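Local coordinates for protein ten1 (Schizosaccharomyces pombe, PDB 3KF6) that partners Stn1 in an Rpa2-Rpa3-like complex, binds single-stranded telomeric DNA and is required for telomere maintenance, at residues R25-V30 with R84-I89. Residues are numbered along the deposited sequence; the frame is centred on the assembly and turned at random.
Sequences RFLGCV and RSAVGI
Leu27 meets Ala86 and Ile89 with the two ends of its fork, and it is the one residue of 25-30 that touches 84-89. CD1 presses on the CB of Ala86 at 3.4 Å, tighter than usual for two carbons, whereas CD2 stands 4.2 Å from the CG2 of Ile89 in an ordinary, looser touch, the two side chains approaching tip to tip. The anti CG of Leu27 (chi1 176°) carries the methyl fork toward 84-89, where CD1 meets Ala86 CB; the CA atoms of Leu27 and Ala86 are 7.8 Å apart. The interaction is purely apolar and small, burying 105 Å² in all.

Both residues that Leu27 meets across this contact belong to one type II turn, Ala86 to Ile89, closed by Ile89 N donating to Ala86 O at 3.1 Å. Gly88, at its third position, has the positive phi (79°) expected of this turn type. On the outer side, the CB of Ser85 is directed away from 25-30, and Ser85 OG accepts from Val87 N at 3.2 Å, an ST turn leading into the bend. Ser85, Val87 and Gly88 are exposed and Ile89, on the looser side, is partly open to solvent, in contrast to buried Leu27 and Ala86. Asn130 of the stn1 chain contacts the turn at Gly88 and Ile89.

Within this OB fold, the contact joins the turn just past strand 77-85 to strand 23-34 of the curled sheet. Asn67 of the intervening strand 65-74 touches both Leu27 and Ala86, and Tyr94 of helix 91-103 packs on Leu27 and Ile89.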
loop_
_atom_site.group_PDB
_atom_site.type_symbol
_atom_site.label_atom_id
_atom_site.label_comp_id
_atom_site.label_asym_id
_atom_site.label_seq_id
_atom_site.Cartn_x
_atom_site.Cartn_y
_atom_site.Cartn_z
ATOM N N ARG B 25 -3.459 6.421 -6.380
ATOM C CA ARG B 25 -3.133 5.100 -6.902
ATOM C C ARG B 25 -4.364 4.594 -7.643
ATOM O O ARG B 25 -5.474 4.612 -7.104
ATOM C CB ARG B 25 -2.755 4.107 -5.797
ATOM C CG ARG B 25 -2.612 2.704 -6.379
ATOM C CD ARG B 25 -2.284 1.642 -5.359
ATOM N NE ARG B 25 -2.516 0.312 -5.921
ATOM C CZ ARG B 25 -2.117 -0.820 -5.349
ATOM N NH1 ARG B 25 -1.458 -0.789 -4.193
ATOM N NH2 ARG B 25 -2.381 -1.983 -5.931
ATOM N N PHE B 26 -4.173 4.154 -8.885
ATOM C CA PHE B 26 -5.285 3.653 -9.679
ATOM C C PHE B 26 -4.830 2.667 -10.744
ATOM O O PHE B 26 -3.643 2.591 -11.079
ATOM C CB PHE B 26 -6.038 4.816 -10.343
ATOM C CG PHE B 26 -5.163 5.724 -11.157
ATOM C CD1 PHE B 26 -4.519 6.801 -10.567
ATOM C CD2 PHE B 26 -4.973 5.491 -12.516
ATOM C CE1 PHE B 26 -3.693 7.642 -11.319
ATOM C CE2 PHE B 26 -4.147 6.322 -13.276
ATOM C CZ PHE B 26 -3.508 7.396 -12.674
ATOM N N LEU B 27 -5.792 1.916 -11.265
ATOM C CA LEU B 27 -5.545 0.922 -12.299
ATOM C C LEU B 27 -6.132 1.447 -13.603
ATOM O O LEU B 27 -7.220 2.025 -13.615
ATOM C CB LEU B 27 -6.214 -0.397 -11.896
ATOM C CG LEU B 27 -6.178 -1.572 -12.869
ATOM C CD1 LEU B 27 -4.747 -2.025 -13.090
ATOM C CD2 LEU B 27 -7.017 -2.712 -12.302
ATOM N N GLY B 28 -5.415 1.251 -14.703
ATOM C CA GLY B 28 -5.907 1.731 -15.981
ATOM C C GLY B 28 -5.474 0.852 -17.135
ATOM O O GLY B 28 -4.486 0.117 -17.036
ATOM N N CYS B 29 -6.219 0.939 -18.233
ATOM C CA CYS B 29 -5.948 0.153 -19.429
ATOM C C CYS B 29 -5.268 1.024 -20.489
ATOM O O CYS B 29 -5.757 2.108 -20.818
ATOM C CB CYS B 29 -7.265 -0.408 -19.961
ATOM S SG CYS B 29 -7.074 -1.532 -21.334
ATOM N N VAL B 30 -4.150 0.545 -21.029
ATOM C CA VAL B 30 -3.409 1.321 -22.018
ATOM C C VAL B 30 -4.160 1.563 -23.321
ATOM O O VAL B 30 -4.539 0.625 -24.020
ATOM C CB VAL B 30 -2.048 0.664 -22.345
ATOM C CG1 VAL B 30 -1.307 1.490 -23.386
ATOM C CG2 VAL B 30 -1.208 0.563 -21.083
ATOM N N ARG B 84 3.502 -0.448 -12.468
ATOM C CA ARG B 84 3.645 -1.895 -12.332
ATOM C C ARG B 84 2.554 -2.561 -13.155
ATOM O O ARG B 84 1.436 -2.066 -13.226
ATOM C CB ARG B 84 3.503 -2.336 -10.872
ATOM C CG ARG B 84 4.745 -2.151 -10.003
ATOM C CD ARG B 84 5.861 -3.126 -10.394
ATOM N NE ARG B 84 6.969 -3.112 -9.442
ATOM C CZ ARG B 84 7.762 -2.067 -9.228
ATOM N NH1 ARG B 84 7.576 -0.938 -9.900
ATOM N NH2 ARG B 84 8.745 -2.152 -8.341
ATOM N N SER B 85 2.882 -3.680 -13.788
ATOM C CA SER B 85 1.887 -4.401 -14.570
ATOM C C SER B 85 0.884 -5.074 -13.632
ATOM O O SER B 85 1.265 -5.603 -12.587
ATOM C CB SER B 85 2.570 -5.475 -15.422
ATOM O OG SER B 85 1.616 -6.383 -15.950
ATOM N N ALA B 86 -0.394 -5.045 -14.006
ATOM C CA ALA B 86 -1.454 -5.675 -13.220
ATOM C C ALA B 86 -1.999 -6.857 -14.020
ATOM O O ALA B 86 -3.177 -7.210 -13.923
ATOM C CB ALA B 86 -2.576 -4.670 -12.939
ATOM N N VAL B 87 -1.129 -7.470 -14.813
ATOM C CA VAL B 87 -1.544 -8.595 -15.638
ATOM C C VAL B 87 -2.204 -9.700 -14.827
ATOM O O VAL B 87 -1.736 -10.061 -13.742
ATOM C CB VAL B 87 -0.348 -9.182 -16.420
ATOM C CG1 VAL B 87 0.673 -9.755 -15.460
ATOM C CG2 VAL B 87 -0.840 -10.235 -17.400
ATOM N N GLY B 88 -3.309 -10.218 -15.353
ATOM C CA GLY B 88 -4.021 -11.294 -14.684
ATOM C C GLY B 88 -4.907 -10.878 -13.525
ATOM O O GLY B 88 -5.539 -11.726 -12.888
ATOM N N ILE B 89 -4.975 -9.582 -13.241
ATOM C CA ILE B 89 -5.801 -9.148 -12.123
ATOM C C ILE B 89 -7.275 -9.404 -12.395
ATOM O O ILE B 89 -7.746 -9.304 -13.535
ATOM C CB ILE B 89 -5.595 -7.651 -11.802
ATOM C CG1 ILE B 89 -6.227 -7.325 -10.445
ATOM C CG2 ILE B 89 -6.217 -6.785 -12.886
ATOM C CD1 ILE B 89 -5.776 -6.007 -9.861
#